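Long-range contact in acetylene hydratase Ahy (Pelobacter acetylenicus, PDB 2E7Z), which catalyses the hydration of acetylene to acetaldehyde, using a tungsten-bis(molybdopterin guanine dinucleotide) cofactor and a [4Fe-4S] cluster: residues Ile617-Glu622 with His673-Pro678. Numbering follows the deposited sequence.
With MGD (2-amino-5,6-dimercapto-7-methyl-3,7,8a,9-tetrahydro-8-oxa-1,3,9,10-tetraaza-anthracen-4-one guanosine dinucleotide), chain E.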
loop_
_atom_site.group_PDB
_atom_site.type_symbol
_atom_site.label_atom_id
_atom_site.label_comp_id
_atom_site.label_asym_id
_atom_site.label_seq_id
_atom_site.Cartn_x
_atom_site.Cartn_y
_atom_site.Cartn_z
ATOM N N ILE A 617 -25.327 4.425 -4.561
ATOM C CA ILE A 617 -25.262 5.402 -3.475
ATOM C C ILE A 617 -23.859 5.948 -3.231
ATOM O O ILE A 617 -23.687 7.153 -3.045
ATOM C CB ILE A 617 -25.934 4.855 -2.163
ATOM C CG1 ILE A 617 -26.005 5.932 -1.067
ATOM C CG2 ILE A 617 -25.274 3.554 -1.689
ATOM C CD1 ILE A 617 -27.015 5.625 0.040
ATOM N N LEU A 618 -22.847 5.073 -3.251
ATOM C CA LEU A 618 -21.500 5.550 -3.004
ATOM C C LEU A 618 -20.994 6.469 -4.128
ATOM O O LEU A 618 -20.430 7.547 -3.849
ATOM C CB LEU A 618 -20.557 4.359 -2.796
ATOM C CG LEU A 618 -20.838 3.560 -1.516
ATOM C CD1 LEU A 618 -19.985 2.283 -1.507
ATOM C CD2 LEU A 618 -20.537 4.381 -0.270
ATOM N N ARG A 619 -21.201 6.053 -5.383
ATOM C CA ARG A 619 -20.814 6.889 -6.539
ATOM C C ARG A 619 -21.499 8.248 -6.496
ATOM O O ARG A 619 -20.887 9.265 -6.820
ATOM C CB ARG A 619 -21.120 6.186 -7.856
ATOM C CG ARG A 619 -20.848 7.018 -9.119
ATOM C CD ARG A 619 -19.362 7.416 -9.324
ATOM N NE ARG A 619 -19.262 8.232 -10.535
ATOM C CZ ARG A 619 -19.306 7.751 -11.780
ATOM N NH1 ARG A 619 -19.415 6.438 -12.004
ATOM N NH2 ARG A 619 -19.233 8.589 -12.810
ATOM N N ASP A 620 -22.750 8.255 -6.061
ATOM C CA ASP A 620 -23.534 9.500 -6.000
ATOM C C ASP A 620 -22.980 10.527 -5.013
ATOM O O ASP A 620 -23.203 11.731 -5.189
ATOM C CB ASP A 620 -24.992 9.188 -5.650
ATOM C CG ASP A 620 -25.776 8.621 -6.820
ATOM O OD1 ASP A 620 -25.263 8.621 -7.958
ATOM O OD2 ASP A 620 -26.943 8.199 -6.607
ATOM N N ALA A 621 -22.283 10.064 -3.971
ATOM C CA ALA A 621 -21.699 10.937 -2.941
ATOM C C ALA A 621 -20.544 11.810 -3.437
ATOM O O ALA A 621 -20.302 12.904 -2.904
ATOM C CB ALA A 621 -21.266 10.117 -1.723
ATOM N N GLU A 622 -19.801 11.297 -4.419
ATOM C CA GLU A 622 -18.776 12.085 -5.107
ATOM C C GLU A 622 -18.716 11.551 -6.545
ATOM O O GLU A 622 -17.872 10.690 -6.853
ATOM C CB GLU A 622 -17.434 11.952 -4.391
ATOM C CG GLU A 622 -16.399 13.004 -4.795
ATOM C CD GLU A 622 -16.738 14.390 -4.272
ATOM O OE1 GLU A 622 -16.519 14.640 -3.067
ATOM O OE2 GLU A 622 -17.215 15.227 -5.071
ATOM N N HIS A 673 -6.826 9.909 -7.192
ATOM C CA HIS A 673 -6.399 8.623 -7.707
ATOM C C HIS A 673 -7.578 7.689 -7.846
ATOM O O HIS A 673 -8.425 7.608 -6.953
ATOM C CB HIS A 673 -5.419 7.963 -6.758
ATOM C CG HIS A 673 -5.163 6.518 -7.074
ATOM N ND1 HIS A 673 -4.548 6.116 -8.237
ATOM C CD2 HIS A 673 -5.435 5.389 -6.376
ATOM C CE1 HIS A 673 -4.449 4.797 -8.247
ATOM N NE2 HIS A 673 -4.985 4.330 -7.131
ATOM N N GLY A 674 -7.595 6.924 -8.937
ATOM C CA GLY A 674 -8.485 5.782 -9.024
ATOM C C GLY A 674 -9.772 6.063 -9.747
ATOM O O GLY A 674 -10.636 5.218 -9.787
ATOM N N ARG A 675 -9.906 7.258 -10.320
ATOM C CA ARG A 675 -11.169 7.631 -10.939
ATOM C C ARG A 675 -11.367 7.022 -12.324
ATOM O O ARG A 675 -10.506 7.140 -13.192
ATOM C CB ARG A 675 -11.270 9.160 -11.011
ATOM C CG ARG A 675 -11.619 9.769 -9.690
ATOM C CD ARG A 675 -13.139 9.595 -9.531
ATOM N NE ARG A 675 -13.596 10.022 -8.251
ATOM C CZ ARG A 675 -14.871 10.136 -7.908
ATOM N NH1 ARG A 675 -15.845 9.877 -8.780
ATOM N NH2 ARG A 675 -15.149 10.539 -6.690
ATOM N N TRP A 676 -12.501 6.350 -12.500
ATOM C CA TRP A 676 -12.928 5.909 -13.812
ATOM C C TRP A 676 -14.454 5.827 -13.780
ATOM O O TRP A 676 -15.048 6.108 -12.746
ATOM C CB TRP A 676 -12.275 4.581 -14.229
ATOM C CG TRP A 676 -12.603 3.390 -13.350
ATOM C CD1 TRP A 676 -12.205 3.175 -12.053
ATOM C CD2 TRP A 676 -13.361 2.240 -13.736
ATOM N NE1 TRP A 676 -12.664 1.953 -11.611
ATOM C CE2 TRP A 676 -13.402 1.370 -12.613
ATOM C CE3 TRP A 676 -14.048 1.873 -14.917
ATOM C CZ2 TRP A 676 -14.074 0.144 -12.638
ATOM C CZ3 TRP A 676 -14.712 0.641 -14.951
ATOM C CH2 TRP A 676 -14.737 -0.204 -13.806
ATOM N N CYS A 677 -15.061 5.415 -14.885
ATOM C CA CYS A 677 -16.499 5.593 -15.108
ATOM C C CYS A 677 -17.126 4.264 -15.546
ATOM O O CYS A 677 -17.299 4.032 -16.741
ATOM C CB CYS A 677 -16.692 6.651 -16.203
ATOM S SG CYS A 677 -15.658 8.171 -16.003
ATOM N N PRO A 678 -17.464 3.387 -14.582
ATOM C CA PRO A 678 -17.994 2.053 -14.873
ATOM C C PRO A 678 -19.297 2.024 -15.655
ATOM O O PRO A 678 -19.649 0.985 -16.208
ATOM C CB PRO A 678 -18.187 1.437 -13.478
ATOM C CG PRO A 678 -17.240 2.179 -12.603
ATOM C CD PRO A 678 -17.268 3.586 -13.135
HETATM P PB MGD E . -7.089 -0.819 -6.989
HETATM O O1B MGD E . -5.962 -0.454 -7.924
HETATM O O2B MGD E . -8.315 0.017 -6.942
HETATM O O3B MGD E . -6.579 -0.914 -5.471
HETATM O O3A MGD E . -4.187 -0.810 -4.711
HETATM P PA MGD E . -5.447 -1.816 -4.775
HETATM O O1A MGD E . -5.987 -2.123 -3.411
HETATM O O2A MGD E . -5.018 -2.932 -5.680
HETATM O "O5'" MGD E . -7.494 -2.334 -7.366
HETATM C "C5'" MGD E . -8.220 -3.107 -6.426
HETATM C "C4'" MGD E . -9.088 -4.051 -7.236
HETATM O "O4'" MGD E . -9.595 -5.042 -6.329
HETATM C "C3'" MGD E . -10.343 -3.396 -7.803
HETATM O "O3'" MGD E . -10.371 -3.600 -9.225
HETATM C "C2'" MGD E . -11.543 -4.069 -7.102
HETATM O "O2'" MGD E . -12.728 -4.255 -7.900
HETATM C "C1'" MGD E . -10.941 -5.395 -6.722
HETATM N N9 MGD E . -11.505 -6.054 -5.534
HETATM C C8 MGD E . -11.908 -5.473 -4.377
HETATM N N7 MGD E . -12.270 -6.402 -3.477
HETATM C C5 MGD E . -12.025 -7.605 -4.041
HETATM C C6 MGD E . -12.164 -8.999 -3.659
HETATM O O6 MGD E . -12.593 -9.323 -2.532
HETATM N N1 MGD E . -11.768 -9.907 -4.568
HETATM C C2 MGD E . -11.360 -9.631 -5.802
HETATM N N2 MGD E . -10.990 -10.657 -6.622
HETATM N N3 MGD E . -11.216 -8.378 -6.222
HETATM C C4 MGD E . -11.525 -7.368 -5.383
HETATM C C10 MGD E . -4.103 0.080 -3.597
HETATM C C11 MGD E . -2.691 0.626 -3.584
HETATM O O11 MGD E . -2.584 1.440 -4.751
HETATM C C12 MGD E . -2.460 1.439 -2.334
HETATM S S12 MGD E . -2.799 0.713 -0.823
HETATM C C13 MGD E . -1.945 2.678 -2.400
HETATM S S13 MGD E . -1.788 3.670 -1.025
HETATM C C14 MGD E . -1.487 3.300 -3.683
HETATM N N15 MGD E . -2.359 4.383 -4.111
HETATM C C16 MGD E . -2.040 4.898 -5.333
HETATM C C17 MGD E . -2.239 6.303 -5.717
HETATM O O17 MGD E . -2.718 7.121 -4.900
HETATM N N18 MGD E . -1.879 6.669 -6.963
HETATM C C19 MGD E . -1.346 5.811 -7.868
HETATM N N19 MGD E . -1.013 6.238 -9.104
HETATM N N20 MGD E . -1.164 4.514 -7.588
HETATM C C21 MGD E . -1.468 4.029 -6.378
HETATM N N22 MGD E . -1.247 2.740 -6.109
HETATM C C23 MGD E . -1.388 2.214 -4.767
#
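R675 of the loop 673-678 reaches E622, which follows the weakly bonded helical turn at about 617-621, while the CA atoms of R619 and C677 lie 9.7 Å from each other. The guanidinium of R675 meets the backbone carbonyl of E622 end-on: NH2 at 2.7 Å and NH1 at 2.9 Å both donate hydrogen bonds to E622 O, which sits in the guanidinium plane. Neither bond is straight (148° and 137° at the hydrogens), and both nitrogens approach from one face of the carbonyl, NH2 well above its plane. R675 NH2 also forms a salt bridge to E604, a cofactor-binding residue. The R619 chain bends at chi2 (63°), bringing NH1 to 3.7 Å from P678 CD; its guanidinium stands nearly perpendicular to that of R675, with R619 NE 4.2 Å from R675 NH1. R619 NE bonds to P623 O and NH1 forms a salt bridge with E679, so the like-charge approach is probably eased by a glutamate on each arginine. At the far end of the loop H673 lays a ring face over the pterin, its ND1 hydrogen-bonded to D696. The contact thus ties helix 617-621, which leads toward strand 626-629, to the cofactor-binding loop between strand 668-671 and helix 691-694, within the molybdopterin dinucleotide-binding domain.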